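Local atomic coordinates of uncharacterized protein SAV2460 (Streptomyces avermitilis, PDB entry 2QNG), a protein that is of unknown function but binds two calcium ions and belongs to the CAPAB/TerDEXZ family, with a TerD domain built as a beta sandwich. Residues K32-V37 with D97-L102; W39-P44 with D90-G95; V54-L59 with R191-R196; P135-R140 with D149-V154. All blocks are in the same frame, centred on the assembly; numbering follows the deposited sequence. Where two conformers were deposited one is given.

Contact 1. Residues K32-V37 with D97-L102; sequences KVELAV and DEVMTL. With CA (calcium ion), chain B; CA (calcium ion), chain C.
The carbonyl oxygen of Val-37 is gripped by two successive backbone amides: Asp-97 N at 2.9 Å, tilted out of the carbonyl plane, and Glu-98 N at 3.1 Å, within it. Two residues facing one make this a classic beta bulge. Beyond it the antiparallel pairing runs regularly, Leu-35 and Met-100 exchanging two bonds, as do Val-33 and Leu-102. At the bulge, consecutive acidic side chains go to different metals. Asp-97 binds one calcium ion with both carboxylate oxygens, whereas Glu-98 reaches the second with OE1 and accepts from Ile-53 N with OE2. Carboxylate oxygens, hard and negatively charged, suit calcium, itself a hard cation. On the face with Ala-36 and Thr-101, Glu-34 lays its CG across Val-99 CG1 at 3.5 Å, and its carboxylate continues to salt bridges with Arg-138 and Arg-140. An alanine in place of Glu-34 would probably leave both arginines without their shared carboxylate and uncover Val-99 CG1. Nearby, the aliphatic part of Lys-32 meets Thr-101, Lys-32 CE to Thr-101 CG2, at 3.6 Å. The other face is apolar apart from Glu-98: Val-33, Leu-35, Val-37, selenomethionine Met-100 and Leu-102 turn inward, where strands 51-59 and 111-120 of the second sheet pack against them, while strands 82-86 and 135-141 flank the pair within its own sheet.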
loop_
_atom_site.group_PDB
_atom_site.type_symbol
_atom_site.label_atom_id
_atom_site.label_comp_id
_atom_site.label_asym_id
_atom_site.label_seq_id
_atom_site.Cartn_x
_atom_site.Cartn_y
_atom_site.Cartn_z
ATOM N N LYS A 32 6.193 -13.995 1.151
ATOM C CA LYS A 32 5.226 -13.518 0.164
ATOM C C LYS A 32 4.082 -12.903 0.937
ATOM O O LYS A 32 3.584 -13.503 1.899
ATOM C CB LYS A 32 4.695 -14.683 -0.657
ATOM C CG LYS A 32 3.766 -14.287 -1.781
ATOM C CD LYS A 32 3.439 -15.480 -2.643
ATOM C CE LYS A 32 2.340 -15.151 -3.621
ATOM N NZ LYS A 32 1.945 -16.335 -4.427
ATOM N N VAL A 33 3.650 -11.726 0.493
ATOM C CA VAL A 33 2.620 -10.942 1.188
ATOM C C VAL A 33 1.517 -10.609 0.192
ATOM O O VAL A 33 1.786 -10.319 -0.979
ATOM C CB VAL A 33 3.221 -9.611 1.761
ATOM C CG1 VAL A 33 2.184 -8.642 2.333
ATOM C CG2 VAL A 33 4.252 -9.939 2.809
ATOM N N GLU A 34 0.290 -10.630 0.681
ATOM C CA GLU A 34 -0.835 -10.098 -0.075
ATOM C C GLU A 34 -1.396 -8.944 0.728
ATOM O O GLU A 34 -1.664 -9.106 1.909
ATOM C CB GLU A 34 -1.891 -11.183 -0.257
ATOM C CG GLU A 34 -3.172 -10.832 -1.047
ATOM C CD GLU A 34 -4.360 -11.731 -0.613
ATOM O OE1 GLU A 34 -4.175 -12.974 -0.749
ATOM O OE2 GLU A 34 -5.407 -11.201 -0.095
ATOM N N LEU A 35 -1.549 -7.780 0.099
ATOM C CA LEU A 35 -2.226 -6.660 0.742
ATOM C C LEU A 35 -3.563 -6.465 0.016
ATOM O O LEU A 35 -3.576 -6.269 -1.189
ATOM C CB LEU A 35 -1.359 -5.398 0.626
ATOM C CG LEU A 35 -2.006 -4.078 1.050
ATOM C CD1 LEU A 35 -2.665 -4.032 2.434
ATOM C CD2 LEU A 35 -0.964 -2.974 0.950
ATOM N N ALA A 36 -4.673 -6.518 0.751
ATOM C CA ALA A 36 -5.988 -6.339 0.142
ATOM C C ALA A 36 -6.684 -5.140 0.769
ATOM O O ALA A 36 -6.532 -4.917 1.973
ATOM C CB ALA A 36 -6.817 -7.601 0.361
ATOM N N VAL A 37 -7.428 -4.386 -0.051
ATOM C CA VAL A 37 -8.117 -3.179 0.421
ATOM C C VAL A 37 -9.544 -3.228 -0.099
ATOM O O VAL A 37 -9.782 -3.656 -1.232
ATOM C CB VAL A 37 -7.357 -1.916 -0.052
ATOM C CG1 VAL A 37 -8.079 -0.628 0.361
ATOM C CG2 VAL A 37 -5.961 -1.937 0.539
ATOM N N ASP A 97 -11.587 -5.168 -2.983
ATOM C CA ASP A 97 -11.670 -4.412 -4.232
ATOM C C ASP A 97 -10.336 -4.284 -4.951
ATOM O O ASP A 97 -10.300 -4.230 -6.181
ATOM C CB ASP A 97 -12.230 -3.009 -3.973
ATOM C CG ASP A 97 -13.631 -3.052 -3.421
ATOM O OD1 ASP A 97 -14.558 -3.512 -4.138
ATOM O OD2 ASP A 97 -13.839 -2.623 -2.279
ATOM N N GLU A 98 -9.241 -4.254 -4.197
ATOM C CA GLU A 98 -7.930 -4.108 -4.816
ATOM C C GLU A 98 -6.945 -4.928 -4.003
ATOM O O GLU A 98 -6.973 -4.913 -2.773
ATOM C CB GLU A 98 -7.578 -2.616 -4.879
ATOM C CG GLU A 98 -6.310 -2.248 -5.643
ATOM C CD GLU A 98 -6.342 -0.809 -6.184
ATOM O OE1 GLU A 98 -7.408 -0.322 -6.642
ATOM O OE2 GLU A 98 -5.278 -0.166 -6.183
ATOM N N VAL A 99 -6.111 -5.695 -4.707
ATOM C CA VAL A 99 -5.231 -6.669 -4.079
ATOM C C VAL A 99 -3.873 -6.569 -4.743
ATOM O O VAL A 99 -3.792 -6.513 -5.965
ATOM C CB VAL A 99 -5.777 -8.118 -4.227
ATOM C CG1 VAL A 99 -4.868 -9.111 -3.518
ATOM C CG2 VAL A 99 -7.228 -8.226 -3.702
HETATM N N MSE A 100 -2.825 -6.549 -3.921
HETATM C CA MSE A 100 -1.449 -6.564 -4.438
HETATM C C MSE A 100 -0.654 -7.676 -3.797
HETATM O O MSE A 100 -0.821 -7.973 -2.625
HETATM C CB MSE A 100 -0.753 -5.232 -4.174
HETATM C CG MSE A 100 0.697 -5.206 -4.637
HETATM SE SE MSE A 100 1.558 -3.480 -4.317
HETATM C CE MSE A 100 0.633 -2.354 -5.655
ATOM N N THR A 101 0.199 -8.295 -4.602
ATOM C CA THR A 101 1.081 -9.358 -4.137
ATOM C C THR A 101 2.539 -8.890 -4.151
ATOM O O THR A 101 2.977 -8.260 -5.119
ATOM C CB THR A 101 0.932 -10.561 -5.057
ATOM O OG1 THR A 101 -0.430 -11.015 -5.000
ATOM C CG2 THR A 101 1.842 -11.723 -4.645
ATOM N N LEU A 102 3.262 -9.181 -3.056
ATOM C CA LEU A 102 4.676 -8.848 -2.968
ATOM C C LEU A 102 5.464 -10.115 -2.703
ATOM O O LEU A 102 5.394 -10.671 -1.620
ATOM C CB LEU A 102 4.910 -7.823 -1.850
ATOM C CG LEU A 102 4.039 -6.551 -2.025
ATOM C CD1 LEU A 102 2.758 -6.595 -1.194
ATOM C CD2 LEU A 102 4.848 -5.343 -1.648
HETATM CA CA CA B . -16.266 -2.756 -2.402
HETATM CA CA CA C . -8.187 2.080 -7.327
HETATM O O HOH W 1 -15.983 -4.181 -0.553
HETATM O O HOH W 2 -18.457 -2.490 -1.492
HETATM O O HOH W 3 -7.563 1.748 -9.554
#

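Contact 2. Residues W39-P44 with D90-G95; sequences WDPSPP and DGKGFG. With CA (calcium ion), chain B.
The CA atoms nearest across 39-44 and 90-95 are those of Pro-41 and Gly-91, 4.9 Å apart, and the carbonyls of Trp-39 and Gly-91 converge on one calcium ion instead of pairing as in a sheet. Trp-39 O and Gly-91 O each bind it at 2.4 Å, and the cation probably offsets the repulsion between these two acceptors. Above the indole, Gly-91 CA sits over one face in a CH-pi contact, 3.6 Å from the centroid of the five-membered ring. Only glycine fits here: a beta carbon would run into Trp-39 NE1, and the positive phi (78°) would press it on the preceding carbonyl. This is a calcium site formed where the end of strand 33-40 meets the loop between strands 82-86 and 98-102; Gly-93 O, both carboxylate oxygens of Asp-97 and two waters complete the shell. Asp-40 OD1 holds one of those waters, and Gly-95 O the other. Trp-39 CG stands between the backbone N and the carbonyl carbon (chi1 66°), which swings the indole under Gly-91 while NE1 donates to Thr-49 O. A leucine at Trp-39 would probably take away the flat support beneath Gly-91 and leave Thr-49 O without its donor. Farther out, Pro-41 CG meets the aliphatic Lys-92 CG at 3.7 Å, the two side chains crossing at about a right angle. An Asx turn, Lys-92 N to Asp-90 OD1, shapes the loop, and a water bridges Asp-90 O to Ser-42 N.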
loop_
_atom_site.group_PDB
_atom_site.type_symbol
_atom_site.label_atom_id
_atom_site.label_comp_id
_atom_site.label_asym_id
_atom_site.label_seq_id
_atom_site.Cartn_x
_atom_site.Cartn_y
_atom_site.Cartn_z
ATOM N N TRP A 39 -13.567 -1.034 0.138
ATOM C CA TRP A 39 -14.376 0.109 0.526
ATOM C C TRP A 39 -15.713 0.003 -0.182
ATOM O O TRP A 39 -15.904 -0.835 -1.079
ATOM C CB TRP A 39 -13.680 1.453 0.232
ATOM C CG TRP A 39 -13.460 1.759 -1.206
ATOM C CD1 TRP A 39 -14.207 2.609 -1.979
ATOM C CD2 TRP A 39 -12.434 1.226 -2.075
ATOM N NE1 TRP A 39 -13.694 2.667 -3.263
ATOM C CE2 TRP A 39 -12.598 1.836 -3.340
ATOM C CE3 TRP A 39 -11.356 0.357 -1.890
ATOM C CZ2 TRP A 39 -11.761 1.559 -4.422
ATOM C CZ3 TRP A 39 -10.518 0.078 -2.970
ATOM C CH2 TRP A 39 -10.728 0.670 -4.225
ATOM N N ASP A 40 -16.648 0.845 0.239
ATOM C CA ASP A 40 -17.964 0.924 -0.380
ATOM C C ASP A 40 -18.028 2.181 -1.250
ATOM O O ASP A 40 -17.341 3.170 -0.978
ATOM C CB ASP A 40 -19.043 0.976 0.698
ATOM C CG ASP A 40 -19.184 -0.336 1.471
ATOM O OD1 ASP A 40 -18.719 -1.400 0.979
ATOM O OD2 ASP A 40 -19.771 -0.311 2.582
ATOM N N PRO A 41 -18.825 2.146 -2.325
ATOM C CA PRO A 41 -18.849 3.292 -3.239
ATOM C C PRO A 41 -19.457 4.557 -2.644
ATOM O O PRO A 41 -20.237 4.486 -1.687
ATOM C CB PRO A 41 -19.720 2.812 -4.414
ATOM C CG PRO A 41 -20.281 1.543 -4.037
ATOM C CD PRO A 41 -19.650 1.025 -2.792
ATOM N N SER A 42 -19.102 5.684 -3.254
ATOM C CA SER A 42 -19.786 6.939 -2.984
ATOM C C SER A 42 -21.249 6.813 -3.357
ATOM O O SER A 42 -21.587 6.045 -4.249
ATOM C CB SER A 42 -19.251 8.036 -3.900
ATOM O OG SER A 42 -17.899 8.301 -3.641
ATOM N N PRO A 43 -22.103 7.646 -2.758
ATOM C CA PRO A 43 -23.511 7.705 -3.187
ATOM C C PRO A 43 -23.626 8.019 -4.683
ATOM O O PRO A 43 -22.779 8.742 -5.229
ATOM C CB PRO A 43 -24.072 8.874 -2.376
ATOM C CG PRO A 43 -23.211 8.994 -1.172
ATOM C CD PRO A 43 -21.814 8.534 -1.614
ATOM N N PRO A 44 -24.670 7.492 -5.353
ATOM C CA PRO A 44 -24.861 7.779 -6.770
ATOM C C PRO A 44 -24.851 9.287 -6.997
ATOM O O PRO A 44 -25.439 10.046 -6.210
ATOM C CB PRO A 44 -26.250 7.204 -7.065
ATOM C CG PRO A 44 -26.423 6.115 -6.064
ATOM C CD PRO A 44 -25.696 6.581 -4.822
ATOM N N ASP A 90 -13.883 2.503 -8.091
ATOM C CA ASP A 90 -15.111 3.004 -7.467
ATOM C C ASP A 90 -15.569 2.234 -6.239
ATOM O O ASP A 90 -16.494 2.664 -5.573
ATOM C CB ASP A 90 -16.252 3.137 -8.488
ATOM C CG ASP A 90 -16.520 1.834 -9.229
ATOM O OD1 ASP A 90 -16.222 0.752 -8.658
ATOM O OD2 ASP A 90 -17.048 1.910 -10.373
ATOM N N GLY A 91 -14.902 1.119 -5.921
ATOM C CA GLY A 91 -15.308 0.346 -4.772
ATOM C C GLY A 91 -16.538 -0.528 -5.001
ATOM O O GLY A 91 -16.947 -1.251 -4.092
ATOM N N LYS A 92 -17.120 -0.484 -6.195
ATOM C CA LYS A 92 -18.329 -1.292 -6.451
ATOM C C LYS A 92 -17.960 -2.757 -6.502
ATOM O O LYS A 92 -17.131 -3.167 -7.324
ATOM C CB LYS A 92 -19.009 -0.842 -7.742
ATOM C CG LYS A 92 -19.637 0.516 -7.572
ATOM C CD LYS A 92 -20.142 1.087 -8.900
ATOM C CE LYS A 92 -20.837 2.428 -8.679
ATOM N NZ LYS A 92 -21.367 3.042 -9.936
ATOM N N GLY A 93 -18.574 -3.541 -5.616
ATOM C CA GLY A 93 -18.208 -4.949 -5.530
ATOM C C GLY A 93 -17.989 -5.361 -4.094
ATOM O O GLY A 93 -17.357 -4.620 -3.321
ATOM N N PHE A 94 -18.530 -6.519 -3.742
ATOM C CA PHE A 94 -18.417 -7.074 -2.404
ATOM C C PHE A 94 -17.028 -7.693 -2.231
ATOM O O PHE A 94 -16.431 -8.171 -3.180
ATOM C CB PHE A 94 -19.517 -8.155 -2.268
ATOM C CG PHE A 94 -19.621 -8.776 -0.898
ATOM C CD1 PHE A 94 -20.270 -8.118 0.135
ATOM C CD2 PHE A 94 -19.095 -10.047 -0.666
ATOM C CE1 PHE A 94 -20.360 -8.724 1.404
ATOM C CE2 PHE A 94 -19.189 -10.645 0.582
ATOM C CZ PHE A 94 -19.807 -9.973 1.600
ATOM N N GLY A 95 -16.522 -7.710 -1.006
ATOM C CA GLY A 95 -15.231 -8.346 -0.780
ATOM C C GLY A 95 -14.081 -7.414 -1.116
ATOM O O GLY A 95 -14.246 -6.187 -1.111
HETATM CA CA CA B . -16.266 -2.756 -2.402
HETATM O O HOH W 2 -18.457 -2.490 -1.492
HETATM O O HOH W 4 -17.389 5.264 -5.576
HETATM O O HOH W 1 -15.983 -4.181 -0.553
#

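Contact 3. Residues V54-L59 with R191-R196; sequences VAATFL and RVMGGR
Selenomethionine Met-193 plugs its side chain against Val-54 and Ala-56, where the C-terminal segment that carries on from helix 186-192 closes over a sheet of the beta sandwich. The apolar contacts come from every second strand residue, Val-54, Ala-56 and Phe-58, which all turn toward 191-196. Met-193 SE lies 3.9 Å from Ala-56 CB and also touches Val-54 CG1 in the conformer given, and the small alanine lets the long methionine side chain (selenomethionine here) lie close to the strand. Val-54 and Met-193 run past each other in opposite directions, and Met-193 CE ends 3.7 Å from Val-54 O. With CG placed between the backbone N and the carbonyl carbon (chi1 63°) and a bend at chi3, the flexible chain can lie against both residues; Val-115 of the adjacent strand 111-120 touches it as well. Polar interactions shape the backbone around this core. Val-192 to Gly-195 form a type I beta turn, closed by Gly-195 N donating to Val-192 O. Arg-113 then ties turn to strand, giving a hydrogen bond from NH1 to Gly-194 O and a cation-pi interaction to the ring of Phe-58. The third kind of contact is ring against backbone. Gly-194 suits its place because a side chain there would clash with Phe-58 CE1; lacking one, it brings CA obliquely to the end of the ring, 3.3 Å from Phe-58 CZ.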
loop_
_atom_site.group_PDB
_atom_site.type_symbol
_atom_site.label_atom_id
_atom_site.label_comp_id
_atom_site.label_asym_id
_atom_site.label_seq_id
_atom_site.Cartn_x
_atom_site.Cartn_y
_atom_site.Cartn_z
ATOM N N VAL A 54 -0.279 1.147 -3.360
ATOM C CA VAL A 54 1.020 1.448 -3.964
ATOM C C VAL A 54 2.118 0.846 -3.105
ATOM O O VAL A 54 2.022 0.791 -1.876
ATOM C CB VAL A 54 1.237 2.979 -4.208
ATOM C CG1 VAL A 54 1.064 3.726 -2.942
ATOM C CG2 VAL A 54 2.619 3.254 -4.808
ATOM N N ALA A 55 3.144 0.329 -3.790
ATOM C CA ALA A 55 4.321 -0.191 -3.092
ATOM C C ALA A 55 5.564 0.510 -3.606
ATOM O O ALA A 55 5.635 0.855 -4.788
ATOM C CB ALA A 55 4.443 -1.690 -3.280
ATOM N N ALA A 56 6.553 0.660 -2.727
ATOM C CA ALA A 56 7.827 1.245 -3.105
ATOM C C ALA A 56 8.943 0.379 -2.576
ATOM O O ALA A 56 8.855 -0.117 -1.448
ATOM C CB ALA A 56 7.953 2.678 -2.603
ATOM N N THR A 57 9.979 0.183 -3.403
ATOM C CA THR A 57 11.178 -0.544 -2.969
ATOM C C THR A 57 12.303 0.451 -2.729
ATOM O O THR A 57 12.352 1.528 -3.360
ATOM C CB THR A 57 11.626 -1.545 -4.019
ATOM O OG1 THR A 57 11.878 -0.804 -5.207
ATOM C CG2 THR A 57 10.508 -2.579 -4.242
ATOM N N PHE A 58 13.208 0.082 -1.814
ATOM C CA PHE A 58 14.349 0.940 -1.455
ATOM C C PHE A 58 15.642 0.150 -1.410
ATOM O O PHE A 58 15.668 -1.014 -1.019
ATOM C CB PHE A 58 14.104 1.657 -0.123
ATOM C CG PHE A 58 12.854 2.473 -0.128
ATOM C CD1 PHE A 58 12.895 3.831 -0.450
ATOM C CD2 PHE A 58 11.628 1.865 0.126
ATOM C CE1 PHE A 58 11.720 4.558 -0.529
ATOM C CE2 PHE A 58 10.448 2.595 0.070
ATOM C CZ PHE A 58 10.488 3.945 -0.264
ATOM N N LEU A 59 16.720 0.816 -1.798
ATOM C CA LEU A 59 18.005 0.159 -1.942
ATOM C C LEU A 59 18.694 0.048 -0.600
ATOM O O LEU A 59 18.534 0.920 0.272
ATOM C CB LEU A 59 18.899 0.974 -2.884
ATOM C CG LEU A 59 18.423 1.157 -4.329
ATOM C CD1 LEU A 59 19.331 2.095 -5.100
ATOM C CD2 LEU A 59 18.294 -0.199 -5.032
ATOM N N ARG A 191 6.377 9.625 -3.940
ATOM C CA ARG A 191 7.771 10.062 -3.873
ATOM C C ARG A 191 8.287 10.119 -2.448
ATOM O O ARG A 191 9.501 10.027 -2.227
ATOM C CB ARG A 191 7.964 11.449 -4.509
ATOM C CG ARG A 191 7.485 11.588 -5.941
ATOM C CD ARG A 191 8.025 10.545 -6.892
ATOM N NE ARG A 191 9.479 10.418 -6.890
ATOM C CZ ARG A 191 10.136 9.302 -7.221
ATOM N NH1 ARG A 191 9.461 8.220 -7.610
ATOM N NH2 ARG A 191 11.463 9.281 -7.190
ATOM N N VAL A 192 7.379 10.322 -1.487
ATOM C CA VAL A 192 7.784 10.588 -0.096
ATOM C C VAL A 192 7.468 9.451 0.871
ATOM O O VAL A 192 7.854 9.498 2.046
ATOM C CB VAL A 192 7.215 11.938 0.435
ATOM C CG1 VAL A 192 7.668 13.084 -0.449
ATOM C CG2 VAL A 192 5.674 11.893 0.561
HETATM N N MSE A 193 6.788 8.411 0.373
HETATM C CA MSE A 193 6.300 7.356 1.266
HETATM C C MSE A 193 7.388 6.531 1.973
HETATM O O MSE A 193 7.082 5.779 2.903
HETATM C CB MSE A 193 5.330 6.398 0.527
HETATM C CG MSE A 193 5.993 5.652 -0.627
HETATM SE SE MSE A 193 4.735 4.684 -1.745
HETATM C CE MSE A 193 4.212 3.347 -0.432
ATOM N N GLY A 194 8.637 6.656 1.543
ATOM C CA GLY A 194 9.732 5.960 2.199
ATOM C C GLY A 194 10.310 6.620 3.435
ATOM O O GLY A 194 11.166 6.022 4.093
ATOM N N GLY A 195 9.845 7.826 3.774
ATOM C CA GLY A 195 10.422 8.561 4.914
ATOM C C GLY A 195 10.361 7.796 6.227
ATOM O O GLY A 195 9.367 7.145 6.524
ATOM N N ARG A 196 11.429 7.892 7.024
ATOM C CA ARG A 196 11.534 7.154 8.286
ATOM C C ARG A 196 10.482 7.631 9.289
ATOM O O ARG A 196 10.123 8.810 9.298
ATOM C CB ARG A 196 12.942 7.354 8.863
ATOM C CG ARG A 196 13.508 6.187 9.656
ATOM C CD ARG A 196 14.852 6.587 10.294
ATOM N NE ARG A 196 16.042 6.257 9.493
ATOM C CZ ARG A 196 16.653 7.086 8.637
ATOM N NH1 ARG A 196 16.184 8.316 8.420
ATOM N NH2 ARG A 196 17.739 6.680 7.979
#

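Contact 4. Residues P135-R140 with D149-V154; sequences PGLRMR and DDFGGV
The ring of Phe-151 lies obliquely against two side chains of 135-140, meeting Pro-135 with one side of its rim and Leu-137 with its far end. Pro-135 CB approaches Phe-151 CD2 at 3.6 Å, and Leu-137 CD2 comes equally near to Phe-151 CZ. Between them Gly-136 N lies in the plane of the ring, at its edge. Leu-137 also runs alongside Asp-149, both pointing the same way, with Leu-137 CG 3.8 Å from Asp-149 CB. They form an antiparallel hydrogen-bonded pair, the last rung of the beta hairpin made by strands 135-141 and 144-149: Leu-137 N gives a bond of 2.9 Å to Asp-149 O, and Asp-149 N returns one to Leu-137 O. Past this rung the chain leaves the sheet through two consecutive Asx turns. Asp-149 OD2 accepts from Phe-151 N on the anti side, tilted out of the carboxylate plane, and Asp-150 OD1 accepts from Gly-152 N from above its plane. Aspartate suits both positions, its short side chain bending back to the amide two residues on. Phe-151, at positive phi (65°), then turns its ring inward, where it stacks with Phe-129 and touches Val-162 of strand 159-167.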
loop_
_atom_site.group_PDB
_atom_site.type_symbol
_atom_site.label_atom_id
_atom_site.label_comp_id
_atom_site.label_asym_id
_atom_site.label_seq_id
_atom_site.Cartn_x
_atom_site.Cartn_y
_atom_site.Cartn_z
ATOM N N PRO A 135 -13.858 1.667 4.776
ATOM C CA PRO A 135 -12.573 1.198 4.244
ATOM C C PRO A 135 -11.978 0.122 5.136
ATOM O O PRO A 135 -12.184 0.112 6.361
ATOM C CB PRO A 135 -11.687 2.450 4.316
ATOM C CG PRO A 135 -12.233 3.220 5.514
ATOM C CD PRO A 135 -13.736 3.010 5.384
ATOM N N GLY A 136 -11.229 -0.774 4.529
ATOM C CA GLY A 136 -10.585 -1.836 5.302
ATOM C C GLY A 136 -9.382 -2.337 4.563
ATOM O O GLY A 136 -9.326 -2.264 3.320
ATOM N N LEU A 137 -8.436 -2.876 5.325
ATOM C CA LEU A 137 -7.292 -3.540 4.723
ATOM C C LEU A 137 -6.985 -4.831 5.455
ATOM O O LEU A 137 -7.244 -4.951 6.654
ATOM C CB LEU A 137 -6.058 -2.613 4.707
ATOM C CG LEU A 137 -5.355 -2.322 6.023
ATOM C CD1 LEU A 137 -4.280 -3.387 6.345
ATOM C CD2 LEU A 137 -4.716 -0.955 5.958
ATOM N N ARG A 138 -6.354 -5.754 4.739
ATOM C CA ARG A 138 -5.831 -6.988 5.325
ATOM C C ARG A 138 -4.509 -7.303 4.660
ATOM O O ARG A 138 -4.401 -7.249 3.446
ATOM C CB ARG A 138 -6.799 -8.164 5.093
ATOM C CG ARG A 138 -6.371 -9.480 5.756
ATOM C CD ARG A 138 -7.287 -10.633 5.312
ATOM N NE ARG A 138 -7.158 -10.920 3.875
ATOM C CZ ARG A 138 -7.895 -11.836 3.241
ATOM N NH1 ARG A 138 -8.796 -12.520 3.922
ATOM N NH2 ARG A 138 -7.735 -12.058 1.945
HETATM N N MSE A 139 -3.541 -7.673 5.469
HETATM C CA MSE A 139 -2.280 -8.156 4.936
HETATM C C MSE A 139 -2.052 -9.553 5.449
HETATM O O MSE A 139 -2.263 -9.817 6.627
HETATM C CB MSE A 139 -1.117 -7.269 5.343
HETATM C CG MSE A 139 -0.805 -6.222 4.327
HETATM SE SE MSE A 139 0.673 -5.089 4.831
HETATM C CE MSE A 139 -0.185 -4.252 6.348
ATOM N N ARG A 140 -1.639 -10.437 4.538
ATOM C CA ARG A 140 -1.332 -11.784 4.972
ATOM C C ARG A 140 -0.151 -12.393 4.233
ATOM O O ARG A 140 0.292 -11.904 3.179
ATOM C CB ARG A 140 -2.550 -12.678 4.857
ATOM C CG ARG A 140 -2.977 -12.877 3.450
ATOM C CD ARG A 140 -4.174 -13.770 3.402
ATOM N NE ARG A 140 -4.528 -14.096 2.029
ATOM C CZ ARG A 140 -5.503 -14.940 1.701
ATOM N NH1 ARG A 140 -6.228 -15.526 2.652
ATOM N NH2 ARG A 140 -5.755 -15.191 0.426
ATOM N N ASP A 149 -6.926 -3.455 9.361
ATOM C CA ASP A 149 -7.174 -2.103 9.872
ATOM C C ASP A 149 -8.377 -1.501 9.167
ATOM O O ASP A 149 -8.684 -1.870 8.035
ATOM C CB ASP A 149 -5.930 -1.245 9.645
ATOM C CG ASP A 149 -5.826 -0.104 10.640
ATOM O OD1 ASP A 149 -5.302 -0.329 11.759
ATOM O OD2 ASP A 149 -6.249 1.011 10.300
ATOM N N ASP A 150 -9.020 -0.541 9.831
ATOM C CA ASP A 150 -10.137 0.184 9.245
ATOM C C ASP A 150 -9.789 1.660 8.976
ATOM O O ASP A 150 -10.688 2.461 8.717
ATOM C CB ASP A 150 -11.382 0.092 10.130
ATOM C CG ASP A 150 -11.174 0.705 11.507
ATOM O OD1 ASP A 150 -10.078 1.247 11.797
ATOM O OD2 ASP A 150 -12.145 0.652 12.310
ATOM N N PHE A 151 -8.497 2.009 9.048
ATOM C CA PHE A 151 -8.013 3.385 8.811
ATOM C C PHE A 151 -8.524 4.374 9.871
ATOM O O PHE A 151 -8.440 5.580 9.698
ATOM C CB PHE A 151 -8.393 3.856 7.408
ATOM C CG PHE A 151 -7.774 3.041 6.321
ATOM C CD1 PHE A 151 -6.491 3.344 5.844
ATOM C CD2 PHE A 151 -8.471 1.966 5.750
ATOM C CE1 PHE A 151 -5.916 2.601 4.807
ATOM C CE2 PHE A 151 -7.894 1.216 4.719
ATOM C CZ PHE A 151 -6.625 1.543 4.253
ATOM N N GLY A 152 -8.994 3.837 10.993
ATOM C CA GLY A 152 -9.605 4.688 12.044
ATOM C C GLY A 152 -8.595 5.592 12.751
ATOM O O GLY A 152 -8.993 6.537 13.470
ATOM N N GLY A 153 -7.302 5.326 12.564
ATOM C CA GLY A 153 -6.248 6.159 13.136
ATOM C C GLY A 153 -5.757 7.266 12.216
ATOM O O GLY A 153 -4.903 8.070 12.604
ATOM N N VAL A 154 -6.243 7.271 10.972
ATOM C CA VAL A 154 -5.807 8.245 9.966
ATOM C C VAL A 154 -7.016 8.876 9.264
ATOM O O VAL A 154 -6.992 9.119 8.056
ATOM C CB VAL A 154 -4.800 7.606 8.943
ATOM C CG1 VAL A 154 -3.535 7.207 9.667
ATOM C CG2 VAL A 154 -5.404 6.406 8.209
#

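Contacts 1 and 3 are buried, whereas contacts 2 and 4 lie partly open, and contact 2 is the farthest from the centre of the chain. Contacts 1, 2 and 4 share one sheet: 1 and 2 both use strand 33-40, which pairs with strand 135-141 of contact 4. Contact 3 belongs to the other sheet, yet meets contact 1 across the interior, Met-100 packing on Ala-55. The chemistry follows the place: antiparallel pairing ending in a bulge with calcium ligands in contact 1, carbonyl and water coordination in contact 2, apolar side-chain packing in contact 3, a hairpin end with turns in contact 4. Asp-97 joins contacts 1 and 2 through their common calcium ion, and Glu-34 joins contacts 1 and 4 through its arginines.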